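MRNA export factor GLE1 (Saccharomyces cerevisiae, PDB 6B4E) serves as a nuclear pore component in mRNA export, binding inositol hexakisphosphate and acting as an enzyme activator, and is represented here by its C-terminal helical domain. Local coordinates at residues S181-A184 with I185-L189; Q193-I196 with T197-H201; F203-A206 with L207-H210; A238-Q241 with F242-Y246; L254-I257 with G258-T262. All blocks are in the same frame, centred on the assembly; numbering follows the deposited sequence.

Interaction 1. Residues S181-A184 with I185-L189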
loop_
_atom_site.group_PDB
_atom_site.type_symbol
_atom_site.label_atom_id
_atom_site.label_comp_id
_atom_site.label_asym_id
_atom_site.label_seq_id
_atom_site.Cartn_x
_atom_site.Cartn_y
_atom_site.Cartn_z
ATOM N N SER A 181 3.421 -3.720 2.258
ATOM C CA SER A 181 4.781 -3.890 1.743
ATOM C C SER A 181 4.866 -3.528 0.275
ATOM O O SER A 181 5.791 -2.837 -0.168
ATOM C CB SER A 181 5.226 -5.347 1.882
ATOM O OG SER A 181 5.725 -5.638 3.158
ATOM N N LEU A 182 3.937 -4.053 -0.509
ATOM C CA LEU A 182 3.938 -3.769 -1.931
ATOM C C LEU A 182 3.700 -2.288 -2.196
ATOM O O LEU A 182 4.400 -1.674 -3.010
ATOM C CB LEU A 182 2.877 -4.613 -2.625
ATOM C CG LEU A 182 2.711 -4.292 -4.111
ATOM C CD1 LEU A 182 3.966 -4.667 -4.890
ATOM C CD2 LEU A 182 1.470 -4.971 -4.715
ATOM N N PHE A 183 2.712 -1.695 -1.528
ATOM C CA PHE A 183 2.429 -0.281 -1.754
ATOM C C PHE A 183 3.606 0.576 -1.312
ATOM O O PHE A 183 3.994 1.522 -2.005
ATOM C CB PHE A 183 1.158 0.123 -1.011
ATOM C CG PHE A 183 0.725 1.549 -1.263
ATOM C CD1 PHE A 183 0.208 1.916 -2.483
ATOM C CD2 PHE A 183 0.826 2.503 -0.261
ATOM C CE1 PHE A 183 -0.198 3.225 -2.712
ATOM C CE2 PHE A 183 0.421 3.803 -0.479
ATOM C CZ PHE A 183 -0.090 4.164 -1.709
ATOM N N ALA A 184 4.201 0.231 -0.178
ATOM C CA ALA A 184 5.369 0.948 0.310
ATOM C C ALA A 184 6.472 1.002 -0.741
ATOM O O ALA A 184 7.017 2.077 -1.026
ATOM C CB ALA A 184 5.873 0.296 1.594
ATOM N N ILE A 185 6.838 -0.161 -1.292
ATOM C CA ILE A 185 7.819 -0.238 -2.377
ATOM C C ILE A 185 7.463 0.746 -3.483
ATOM O O ILE A 185 8.309 1.515 -3.959
ATOM C CB ILE A 185 7.890 -1.676 -2.930
ATOM C CG1 ILE A 185 8.583 -2.623 -1.934
ATOM C CG2 ILE A 185 8.572 -1.722 -4.310
ATOM C CD1 ILE A 185 10.077 -2.400 -1.748
ATOM N N ILE A 186 6.217 0.682 -3.960
ATOM C CA ILE A 186 5.821 1.519 -5.085
ATOM C C ILE A 186 6.055 2.994 -4.771
ATOM O O ILE A 186 6.507 3.758 -5.635
ATOM C CB ILE A 186 4.357 1.228 -5.468
ATOM C CG1 ILE A 186 4.253 -0.180 -6.076
ATOM C CG2 ILE A 186 3.832 2.280 -6.450
ATOM C CD1 ILE A 186 2.848 -0.674 -6.344
ATOM N N THR A 187 5.758 3.427 -3.542
ATOM C CA THR A 187 5.897 4.847 -3.246
ATOM C C THR A 187 7.348 5.306 -3.249
ATOM O O THR A 187 7.591 6.501 -3.441
ATOM C CB THR A 187 5.266 5.240 -1.899
ATOM O OG1 THR A 187 5.989 4.668 -0.800
ATOM C CG2 THR A 187 3.776 4.866 -1.821
ATOM N N ARG A 188 8.314 4.402 -3.063
ATOM C CA ARG A 188 9.715 4.805 -2.981
ATOM C C ARG A 188 10.527 4.405 -4.211
ATOM O O ARG A 188 11.720 4.723 -4.289
ATOM C CB ARG A 188 10.351 4.262 -1.686
ATOM C CG ARG A 188 10.462 2.742 -1.517
ATOM C CD ARG A 188 11.519 2.106 -2.391
ATOM N NE ARG A 188 11.997 0.874 -1.753
ATOM C CZ ARG A 188 12.991 0.116 -2.196
ATOM N NH1 ARG A 188 13.630 0.425 -3.307
ATOM N NH2 ARG A 188 13.335 -0.980 -1.506
ATOM N N LEU A 189 9.905 3.766 -5.193
ATOM C CA LEU A 189 10.548 3.540 -6.480
ATOM C C LEU A 189 10.422 4.768 -7.363
ATOM O O LEU A 189 9.416 5.483 -7.322
ATOM C CB LEU A 189 9.919 2.349 -7.204
ATOM C CG LEU A 189 10.135 0.953 -6.615
ATOM C CD1 LEU A 189 9.213 -0.037 -7.311
ATOM C CD2 LEU A 189 11.568 0.514 -6.764
#

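Interaction 2. Residues Q193-I196 with T197-H201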
loop_
_atom_site.group_PDB
_atom_site.type_symbol
_atom_site.label_atom_id
_atom_site.label_comp_id
_atom_site.label_asym_id
_atom_site.label_seq_id
_atom_site.Cartn_x
_atom_site.Cartn_y
_atom_site.Cartn_z
ATOM N N GLN A 193 13.030 5.173 -16.804
ATOM C CA GLN A 193 13.473 6.258 -17.670
ATOM C C GLN A 193 12.484 6.561 -18.794
ATOM O O GLN A 193 12.484 7.681 -19.316
ATOM C CB GLN A 193 14.837 5.904 -18.260
ATOM C CG GLN A 193 14.802 4.709 -19.208
ATOM C CD GLN A 193 16.183 4.252 -19.646
ATOM O OE1 GLN A 193 17.149 4.333 -18.888
ATOM N NE2 GLN A 193 16.279 3.762 -20.877
ATOM N N GLU A 194 11.643 5.594 -19.170
ATOM C CA GLU A 194 10.738 5.765 -20.300
ATOM C C GLU A 194 9.573 6.691 -19.986
ATOM O O GLU A 194 8.935 7.194 -20.916
ATOM C CB GLU A 194 10.177 4.411 -20.741
ATOM C CG GLU A 194 11.165 3.512 -21.469
ATOM C CD GLU A 194 12.265 2.977 -20.566
ATOM O OE1 GLU A 194 13.379 2.735 -21.078
ATOM O OE2 GLU A 194 12.016 2.790 -19.347
ATOM N N PHE A 195 9.271 6.897 -18.701
ATOM C CA PHE A 195 8.144 7.703 -18.261
ATOM C C PHE A 195 8.536 8.917 -17.430
ATOM O O PHE A 195 7.759 9.876 -17.370
ATOM C CB PHE A 195 7.178 6.847 -17.423
ATOM C CG PHE A 195 6.685 5.610 -18.128
ATOM C CD1 PHE A 195 5.431 5.583 -18.716
ATOM C CD2 PHE A 195 7.476 4.472 -18.198
ATOM C CE1 PHE A 195 4.975 4.444 -19.360
ATOM C CE2 PHE A 195 7.025 3.334 -18.839
ATOM C CZ PHE A 195 5.775 3.321 -19.421
ATOM N N ILE A 196 9.722 8.915 -16.814
ATOM C CA ILE A 196 10.009 9.832 -15.713
ATOM C C ILE A 196 10.023 11.291 -16.165
ATOM O O ILE A 196 9.727 12.190 -15.366
ATOM C CB ILE A 196 11.340 9.431 -15.039
ATOM C CG1 ILE A 196 11.478 10.119 -13.671
ATOM C CG2 ILE A 196 12.508 9.737 -15.956
ATOM C CD1 ILE A 196 12.422 9.421 -12.697
ATOM N N THR A 197 10.358 11.558 -17.429
ATOM C CA THR A 197 10.307 12.932 -17.921
ATOM C C THR A 197 8.898 13.333 -18.345
ATOM O O THR A 197 8.565 14.523 -18.319
ATOM C CB THR A 197 11.271 13.116 -19.095
ATOM O OG1 THR A 197 10.816 12.352 -20.217
ATOM C CG2 THR A 197 12.678 12.662 -18.708
ATOM N N THR A 198 8.059 12.359 -18.712
ATOM C CA THR A 198 6.754 12.634 -19.305
ATOM C C THR A 198 5.591 12.454 -18.342
ATOM O O THR A 198 4.521 13.023 -18.584
ATOM C CB THR A 198 6.518 11.720 -20.516
ATOM O OG1 THR A 198 6.340 10.368 -20.074
ATOM C CG2 THR A 198 7.692 11.777 -21.485
ATOM N N THR A 199 5.767 11.689 -17.267
ATOM C CA THR A 199 4.656 11.245 -16.439
ATOM C C THR A 199 4.962 11.535 -14.980
ATOM O O THR A 199 6.088 11.327 -14.519
ATOM C CB THR A 199 4.395 9.736 -16.621
ATOM O OG1 THR A 199 4.274 9.429 -18.015
ATOM C CG2 THR A 199 3.125 9.299 -15.886
ATOM N N SER A 200 3.955 12.018 -14.259
ATOM C CA SER A 200 4.055 12.103 -12.814
ATOM C C SER A 200 3.962 10.708 -12.214
ATOM O O SER A 200 3.200 9.862 -12.688
ATOM C CB SER A 200 2.943 12.984 -12.249
ATOM O OG SER A 200 3.028 14.304 -12.752
ATOM N N HIS A 201 4.741 10.466 -11.171
ATOM C CA HIS A 201 4.623 9.207 -10.446
ATOM C C HIS A 201 3.208 9.101 -9.896
ATOM O O HIS A 201 2.763 10.010 -9.187
ATOM C CB HIS A 201 5.657 9.182 -9.324
ATOM C CG HIS A 201 5.840 7.844 -8.673
ATOM N ND1 HIS A 201 4.798 7.113 -8.147
ATOM C CD2 HIS A 201 6.967 7.146 -8.391
ATOM C CE1 HIS A 201 5.272 6.009 -7.596
ATOM N NE2 HIS A 201 6.583 6.002 -7.736
HETATM O O HOH W 1 8.187 12.180 -13.182
#

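Interaction 3. Residues F203-A206 with L207-H210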
loop_
_atom_site.group_PDB
_atom_site.type_symbol
_atom_site.label_atom_id
_atom_site.label_comp_id
_atom_site.label_asym_id
_atom_site.label_seq_id
_atom_site.Cartn_x
_atom_site.Cartn_y
_atom_site.Cartn_z
ATOM N N PHE A 203 1.808 7.273 -7.554
ATOM C CA PHE A 203 1.659 6.988 -6.124
ATOM C C PHE A 203 2.966 7.314 -5.421
ATOM O O PHE A 203 3.682 6.421 -4.950
ATOM C CB PHE A 203 1.273 5.527 -5.879
ATOM C CG PHE A 203 -0.021 5.142 -6.526
ATOM C CD1 PHE A 203 -1.223 5.635 -6.063
ATOM C CD2 PHE A 203 -0.019 4.304 -7.611
ATOM C CE1 PHE A 203 -2.371 5.288 -6.671
ATOM C CE2 PHE A 203 -1.170 3.964 -8.210
ATOM C CZ PHE A 203 -2.336 4.450 -7.745
ATOM N N PRO A 204 3.278 8.590 -5.290
ATOM C CA PRO A 204 4.635 9.022 -4.930
ATOM C C PRO A 204 4.893 8.936 -3.428
ATOM O O PRO A 204 4.037 8.535 -2.641
ATOM C CB PRO A 204 4.662 10.468 -5.443
ATOM C CG PRO A 204 3.245 10.929 -5.254
ATOM C CD PRO A 204 2.413 9.733 -5.653
ATOM N N ILE A 205 6.118 9.314 -3.044
ATOM C CA ILE A 205 6.586 9.089 -1.682
ATOM C C ILE A 205 5.752 9.867 -0.670
ATOM O O ILE A 205 5.651 9.468 0.490
ATOM C CB ILE A 205 8.097 9.415 -1.592
ATOM C CG1 ILE A 205 8.689 8.967 -0.258
ATOM C CG2 ILE A 205 8.391 10.908 -1.791
ATOM C CD1 ILE A 205 8.750 7.498 -0.097
ATOM N N ALA A 206 5.117 10.971 -1.094
ATOM C CA ALA A 206 4.206 11.691 -0.208
ATOM C C ALA A 206 3.162 10.763 0.400
ATOM O O ALA A 206 2.692 11.004 1.513
ATOM C CB ALA A 206 3.503 12.819 -0.978
ATOM N N LEU A 207 2.764 9.718 -0.327
ATOM C CA LEU A 207 1.707 8.847 0.174
ATOM C C LEU A 207 2.181 8.016 1.355
ATOM O O LEU A 207 1.362 7.618 2.191
ATOM C CB LEU A 207 1.198 7.946 -0.946
ATOM C CG LEU A 207 0.646 8.685 -2.173
ATOM C CD1 LEU A 207 -0.045 7.692 -3.090
ATOM C CD2 LEU A 207 -0.306 9.805 -1.780
ATOM N N SER A 208 3.491 7.739 1.437
ATOM C CA SER A 208 4.059 7.124 2.628
ATOM C C SER A 208 4.054 8.086 3.800
ATOM O O SER A 208 3.817 7.666 4.936
ATOM C CB SER A 208 5.491 6.639 2.378
ATOM O OG SER A 208 5.508 5.365 1.763
ATOM N N TRP A 209 4.355 9.371 3.564
ATOM C CA TRP A 209 4.201 10.343 4.637
ATOM C C TRP A 209 2.772 10.314 5.180
ATOM O O TRP A 209 2.574 10.258 6.398
ATOM C CB TRP A 209 4.580 11.759 4.167
ATOM C CG TRP A 209 4.504 12.753 5.291
ATOM C CD1 TRP A 209 3.377 13.359 5.763
ATOM C CD2 TRP A 209 5.588 13.262 6.085
ATOM N NE1 TRP A 209 3.679 14.187 6.803
ATOM C CE2 TRP A 209 5.028 14.147 7.031
ATOM C CE3 TRP A 209 6.963 13.044 6.099
ATOM C CZ2 TRP A 209 5.792 14.812 7.982
ATOM C CZ3 TRP A 209 7.727 13.714 7.046
ATOM C CH2 TRP A 209 7.139 14.588 7.973
ATOM N N HIS A 210 1.765 10.261 4.292
ATOM C CA HIS A 210 0.373 10.278 4.750
ATOM C C HIS A 210 0.084 9.116 5.688
ATOM O O HIS A 210 -0.619 9.275 6.693
ATOM C CB HIS A 210 -0.613 10.191 3.581
ATOM C CG HIS A 210 -0.595 11.365 2.654
ATOM N ND1 HIS A 210 -0.234 12.633 3.055
ATOM C CD2 HIS A 210 -0.914 11.461 1.343
ATOM C CE1 HIS A 210 -0.307 13.457 2.022
ATOM N NE2 HIS A 210 -0.730 12.772 0.972
#

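Interaction 4. Residues A238-Q241 with F242-Y246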
loop_
_atom_site.group_PDB
_atom_site.type_symbol
_atom_site.label_atom_id
_atom_site.label_comp_id
_atom_site.label_asym_id
_atom_site.label_seq_id
_atom_site.Cartn_x
_atom_site.Cartn_y
_atom_site.Cartn_z
ATOM N N ALA A 238 10.771 0.602 2.853
ATOM C CA ALA A 238 10.896 1.982 2.392
ATOM C C ALA A 238 11.572 2.941 3.362
ATOM O O ALA A 238 11.767 4.098 2.987
ATOM C CB ALA A 238 9.502 2.524 2.041
ATOM N N ALA A 239 11.968 2.527 4.572
ATOM C CA ALA A 239 12.494 3.515 5.524
ATOM C C ALA A 239 13.753 4.204 4.997
ATOM O O ALA A 239 13.921 5.422 5.165
ATOM C CB ALA A 239 12.764 2.868 6.879
ATOM N N VAL A 240 14.654 3.452 4.369
ATOM C CA VAL A 240 15.876 4.053 3.828
ATOM C C VAL A 240 15.538 5.198 2.877
ATOM O O VAL A 240 16.129 6.285 2.934
ATOM C CB VAL A 240 16.719 2.973 3.124
ATOM C CG1 VAL A 240 17.759 3.609 2.200
ATOM C CG2 VAL A 240 17.356 2.082 4.179
ATOM N N GLN A 241 14.594 4.957 1.973
ATOM C CA GLN A 241 14.260 5.945 0.963
ATOM C C GLN A 241 13.420 7.082 1.530
ATOM O O GLN A 241 13.473 8.206 1.016
ATOM C CB GLN A 241 13.527 5.271 -0.193
ATOM C CG GLN A 241 14.375 4.304 -0.975
ATOM C CD GLN A 241 14.552 2.964 -0.278
ATOM O OE1 GLN A 241 13.729 2.544 0.547
ATOM N NE2 GLN A 241 15.626 2.267 -0.631
ATOM N N PHE A 242 12.629 6.804 2.565
ATOM C CA PHE A 242 11.863 7.849 3.243
ATOM C C PHE A 242 12.797 8.868 3.877
ATOM O O PHE A 242 12.582 10.077 3.768
ATOM C CB PHE A 242 10.973 7.191 4.300
ATOM C CG PHE A 242 9.927 8.096 4.918
ATOM C CD1 PHE A 242 8.858 8.568 4.171
ATOM C CD2 PHE A 242 9.979 8.399 6.267
ATOM C CE1 PHE A 242 7.892 9.361 4.749
ATOM C CE2 PHE A 242 9.014 9.203 6.849
ATOM C CZ PHE A 242 7.966 9.674 6.088
ATOM N N LEU A 243 13.860 8.387 4.519
ATOM C CA LEU A 243 14.882 9.279 5.056
ATOM C C LEU A 243 15.577 10.079 3.962
ATOM O O LEU A 243 15.916 11.255 4.165
ATOM C CB LEU A 243 15.911 8.469 5.855
ATOM C CG LEU A 243 15.398 7.945 7.185
ATOM C CD1 LEU A 243 16.327 6.867 7.704
ATOM C CD2 LEU A 243 15.316 9.059 8.184
ATOM N N GLN A 244 15.845 9.452 2.813
ATOM C CA GLN A 244 16.423 10.183 1.687
ATOM C C GLN A 244 15.521 11.323 1.260
ATOM O O GLN A 244 15.994 12.424 0.932
ATOM C CB GLN A 244 16.669 9.236 0.513
ATOM C CG GLN A 244 17.757 8.228 0.819
ATOM C CD GLN A 244 17.880 7.113 -0.215
ATOM O OE1 GLN A 244 17.056 6.959 -1.117
ATOM N NE2 GLN A 244 18.899 6.296 -0.046
ATOM N N ALA A 245 14.215 11.076 1.264
ATOM C CA ALA A 245 13.270 12.047 0.730
ATOM C C ALA A 245 13.078 13.216 1.685
ATOM O O ALA A 245 13.038 14.372 1.250
ATOM C CB ALA A 245 11.928 11.371 0.454
ATOM N N TYR A 246 12.918 12.943 2.985
ATOM C CA TYR A 246 12.499 13.981 3.924
ATOM C C TYR A 246 13.464 14.208 5.084
ATOM O O TYR A 246 13.129 14.982 5.995
ATOM C CB TYR A 246 11.099 13.650 4.473
ATOM C CG TYR A 246 10.016 13.524 3.422
ATOM C CD1 TYR A 246 9.668 14.583 2.620
ATOM C CD2 TYR A 246 9.317 12.318 3.250
ATOM C CE1 TYR A 246 8.665 14.461 1.647
ATOM C CE2 TYR A 246 8.319 12.198 2.289
ATOM C CZ TYR A 246 8.000 13.264 1.491
ATOM O OH TYR A 246 7.003 13.151 0.535
#

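Interaction 5. Residues L254-I257 with G258-T262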
loop_
_atom_site.group_PDB
_atom_site.type_symbol
_atom_site.label_atom_id
_atom_site.label_comp_id
_atom_site.label_asym_id
_atom_site.label_seq_id
_atom_site.Cartn_x
_atom_site.Cartn_y
_atom_site.Cartn_z
ATOM N N LEU A 254 9.880 8.896 12.097
ATOM C CA LEU A 254 10.298 7.540 12.462
ATOM C C LEU A 254 10.455 7.402 13.966
ATOM O O LEU A 254 10.097 6.362 14.543
ATOM C CB LEU A 254 11.609 7.163 11.770
ATOM C CG LEU A 254 11.583 7.049 10.241
ATOM C CD1 LEU A 254 12.894 6.388 9.800
ATOM C CD2 LEU A 254 10.406 6.263 9.742
ATOM N N ILE A 255 11.004 8.427 14.622
ATOM C CA ILE A 255 11.077 8.409 16.080
ATOM C C ILE A 255 9.676 8.367 16.677
ATOM O O ILE A 255 9.431 7.686 17.678
ATOM C CB ILE A 255 11.879 9.623 16.583
ATOM C CG1 ILE A 255 13.339 9.496 16.120
ATOM C CG2 ILE A 255 11.778 9.765 18.109
ATOM C CD1 ILE A 255 14.153 10.733 16.287
ATOM N N LEU A 256 8.737 9.105 16.089
ATOM C CA LEU A 256 7.393 9.146 16.645
ATOM C C LEU A 256 6.741 7.770 16.578
ATOM O O LEU A 256 6.154 7.315 17.564
ATOM C CB LEU A 256 6.547 10.194 15.928
ATOM C CG LEU A 256 5.204 10.498 16.601
ATOM C CD1 LEU A 256 5.388 11.164 17.981
ATOM C CD2 LEU A 256 4.400 11.384 15.718
ATOM N N ILE A 257 6.852 7.071 15.437
ATOM C CA ILE A 257 6.219 5.744 15.359
ATOM C C ILE A 257 7.004 4.712 16.163
ATOM O O ILE A 257 6.417 3.835 16.809
ATOM C CB ILE A 257 6.015 5.264 13.900
ATOM C CG1 ILE A 257 7.316 5.159 13.075
ATOM C CG2 ILE A 257 5.015 6.134 13.213
ATOM C CD1 ILE A 257 7.130 4.360 11.772
ATOM N N GLY A 258 8.336 4.762 16.112
ATOM C CA GLY A 258 9.122 3.681 16.683
ATOM C C GLY A 258 9.335 3.780 18.176
ATOM O O GLY A 258 9.455 2.750 18.853
ATOM N N GLU A 259 9.406 4.999 18.716
ATOM C CA GLU A 259 9.576 5.216 20.151
ATOM C C GLU A 259 8.257 5.591 20.818
ATOM O O GLU A 259 7.791 4.894 21.723
ATOM C CB GLU A 259 10.618 6.312 20.414
ATOM C CG GLU A 259 10.757 6.695 21.883
ATOM C CD GLU A 259 11.164 5.512 22.765
ATOM O OE1 GLU A 259 10.576 5.334 23.849
ATOM O OE2 GLU A 259 12.083 4.759 22.371
ATOM N N GLU A 260 7.632 6.682 20.366
ATOM C CA GLU A 260 6.484 7.222 21.091
ATOM C C GLU A 260 5.249 6.345 20.938
ATOM O O GLU A 260 4.588 6.017 21.925
ATOM C CB GLU A 260 6.198 8.653 20.622
ATOM C CG GLU A 260 5.108 9.371 21.407
ATOM C CD GLU A 260 5.447 9.547 22.891
ATOM O OE1 GLU A 260 4.531 9.876 23.676
ATOM O OE2 GLU A 260 6.626 9.357 23.274
ATOM N N LEU A 261 4.902 5.968 19.710
ATOM C CA LEU A 261 3.698 5.167 19.507
ATOM C C LEU A 261 3.821 3.804 20.186
ATOM O O LEU A 261 2.883 3.346 20.849
ATOM C CB LEU A 261 3.432 5.030 18.010
ATOM C CG LEU A 261 2.114 4.369 17.609
ATOM C CD1 LEU A 261 0.914 5.146 18.128
ATOM C CD2 LEU A 261 2.054 4.247 16.105
ATOM N N THR A 262 4.974 3.147 20.056
ATOM C CA THR A 262 5.161 1.862 20.730
ATOM C C THR A 262 5.133 2.025 22.250
ATOM O O THR A 262 4.578 1.176 22.960
ATOM C CB THR A 262 6.478 1.212 20.293
ATOM O OG1 THR A 262 7.568 2.085 20.603
ATOM C CG2 THR A 262 6.491 0.941 18.823
#

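Interaction 1. Residues S181-A184 with I185-L189
Thr187 packs its methyl group on the Phe183 ring and sends its hydroxyl back to the carbonyl of Ala184, near the C-terminal end of alpha-helix 169-188, in a buried part of the fold. The backbone keeps i to i+4 bonding through Ile185 N to Ser181 O (3.1 Å), Ile186 N to Leu182 O and Thr187 N to Phe183 O. The last turn is slacker: Arg188 N reaches Ala184 O only at 3.4 Å, a weak bond, and Leu189 has already left helical geometry.

Apolar contacts follow the same spacing. Thr187 CG2 makes a CH-pi contact over one face of the Phe183 ring, 4.0 Å from its centroid and offset toward the rim. Phe183 presents that face because its CG lies anti to the backbone N (chi1 -176°). More loosely, Leu182 CG meets Ile186 CD1, on the flank that faces helix 108-121.

The polar contact is made by Thr187 OG1, set between its own N and carbonyl carbon (chi1 68°); it also hydrogen-bonds Ser208 OG of helix 206-216. A valine here would probably cost Ala184 O its short hydroxyl bond and leave Ser208 without this partner. Arg188 reaches across to helix 225-264, where its NE bonds Ala237 O. Within the helix, Thr187 OG1 donates to Ala184 O at 2.8 Å, 20° out of the carbonyl plane.

Interaction 2. Residues Q193-I196 with T197-H201
The carbonyl oxygen of Phe195 is gripped by two backbone amides, those of Thr198 and Thr199. Thr199 N lies 2.7 Å from Phe195 O, nearly in line with the carbonyl bond. Thr198 N approaches the same oxygen at 2.8 Å, but from above the carbonyl plane, 51° out of it. Both bonds are well bent at hydrogen, the two amides sharing one acceptor.

The threonine hydroxyls gather beside this site. Thr198 OG1, between its backbone N and carbonyl carbon (chi1 70°), stands 3.1 Å from Phe195 O. It is equally near Thr199 OG1, with which it shares a hydrogen bond in which either group could be the donor.

The segment lies in the loop between helices 169-188 and 206-216. Its bond from Thr198 N to Phe195 O closes a type I beta-turn with Ile196 and Thr197 at the corners, and this is overlapped by an i to i+4 alpha-turn closed by Thr199 N. A water donates to Ile196 O at 2.7 Å and to Thr199 O at 2.6 Å, linking the two carbonyls across the turn.

Phe195 and Thr199 lie side by side and point the same way. Thr199 OG1 is 3.9 Å from Phe195 CB and, in the conformer described for Phe195, sits at the edge of the phenyl ring, near its plane. Thr199 also touches Val120 of helix 108-121, as does Phe195 in that conformer.

Interaction 3. Residues F203-A206 with L207-H210
Leu207 N donates to Pro204 O at 2.9 Å, a fairly straight bond that starts the turn leading into helix 206-216, although the donor stands above the carbonyl plane. Ile205 O takes the next two amides, both weakly: Ser208 N at 2.9 Å, strongly bent at hydrogen, and Trp209 N at 3.3 Å. Regular helical bonding is established with His210 N to Ala206 O (3.0 Å).

Ala206 O has a second neighbour, the imidazole of His210. With CG beside its own backbone N (chi1 -65°), the ring folds back until one face lies over this oxygen, which sits 3.5 Å from the ring plane and above its centre. The ring's ND1 is satisfied by a backbone group of the other protein in the assembly, as is Trp209 NE1. A leucine in place of His210 would probably leave that partner's backbone group without its mate and remove the ring face that covers Ala206 O. Ser208 OG, besides its Thr187 partner, accepts a bond from Trp234 NE1 of helix 225-264.

Apolar packing closes the turn: Leu207 CD1 meets Phe203 CB at 3.8 Å and lies in plane at the edge of the Phe203 ring, while Leu207 CG approaches Pro204 CD.

The start of helix 206-216 is thus wedged between helix 169-188, where Leu207 touches Phe183, and helix 225-264, where Trp209 meets Tyr246 edge-to-face, with the partner protein against Ala206 and His210.

Interaction 4. Residues A238-Q241 with F242-Y246
A kinked turn of the long helix 225-264, where the amides of Val240 and Gln241 lack bonds to the preceding turn, brings Gln244 back over Val240 and Gln241. Regular bonding resumes with Phe242 N to Ala238 O at 2.9 Å, followed by Leu243 N to Ala239 O at 3.0 Å and nearly straight (169°). Gln244 N and Ala245 N continue the pattern to Val240 O and Gln241 O.

The Gln244 side chain, extended beyond CG, lies alongside both residues of the earlier turn. Its CG is 3.3 Å from Val240 O, its NE2 reaches Val240 CG1 at 3.7 Å, and its OE1 passes 3.8 Å from Gln241 CG. The two glutamine amide planes stand 83° apart, and the side-chain parts of Val240 and Gln241 that are met are aliphatic.

The buried flank carries Phe242, whose CG anti to the backbone N (chi1 -169°) leads the ring away from the preceding turn to Trp234, met edge-to-face, and Leu212. Exposed glutamine on one side and aromatic packing on the other mark this as an amphipathic alpha-helix of an all-helical domain.

Interaction 5. Residues L254-I257 with G258-T262
With CG anti to the backbone N in both Leu256 (chi1 -169°) and Glu260 (chi1 -174°), the leucine end swings forward along the helix to meet the base of the glutamate. Leu256 CD1 lies 3.7 Å from Glu260 CB and a little farther from its CG, the two side chains crossing at a slant. This is contact with the aliphatic part of Glu260; its carboxylate leads away and forms a long, weak ion pair with Arg264. Both residues also pack on apolar side chains of the other protein in the assembly.

Beneath them the backbone changes its bonding. Gly258 N still reaches Leu254 O in ordinary i to i+4 fashion, at 2.9 Å. Ile255 O then accepts from Glu259 N at 2.9 Å and, weakly, from Glu260 N at 3.4 Å. Leu261 N skips a residue further back and bonds Leu256 O at 2.8 Å, almost on the line of the carbonyl.

The shift bypasses Ile257 O, which is buried and has no polar partner in the model. Its near neighbours across the contact are carbons, Leu261 CB at 3.4 Å and Thr262 CG2 at 3.5 Å. Where no side chain exists, at Gly258, a CB would come tight against Leu254 O.

Within the wider turn, Glu259 in the conformer described forms a salt bridge with Arg277, joining this helix to helix 271-284. The i to i+5 bonding and the bypassed carbonyl are characteristic of a pi-bulge, a wider turn inserted within a long alpha-helix.

In the fold
The five contacts follow in series along the chain, from helix 169-188 (interaction 1) through the loop of interaction 2 into helix 206-216 (interaction 3) and then helix 225-264, which carries interactions 4 and 5. Interactions 1, 3 and 4 cluster, their centres 9 to 11 Å apart, where the three helices pack together; Arg188 touches Ala238, and Trp209 touches Phe242. Interaction 2 lies outward, about 17 Å from interaction 1 centre to centre, yet His201 is weakly bonded to Ile186 and Leu189. Interaction 5, its centre about 34 Å from that of interaction 2, reaches interaction 4 through Leu254. Interactions 3, 4 and 5 all touch the partner protein, so this helical packing also shapes a binding surface.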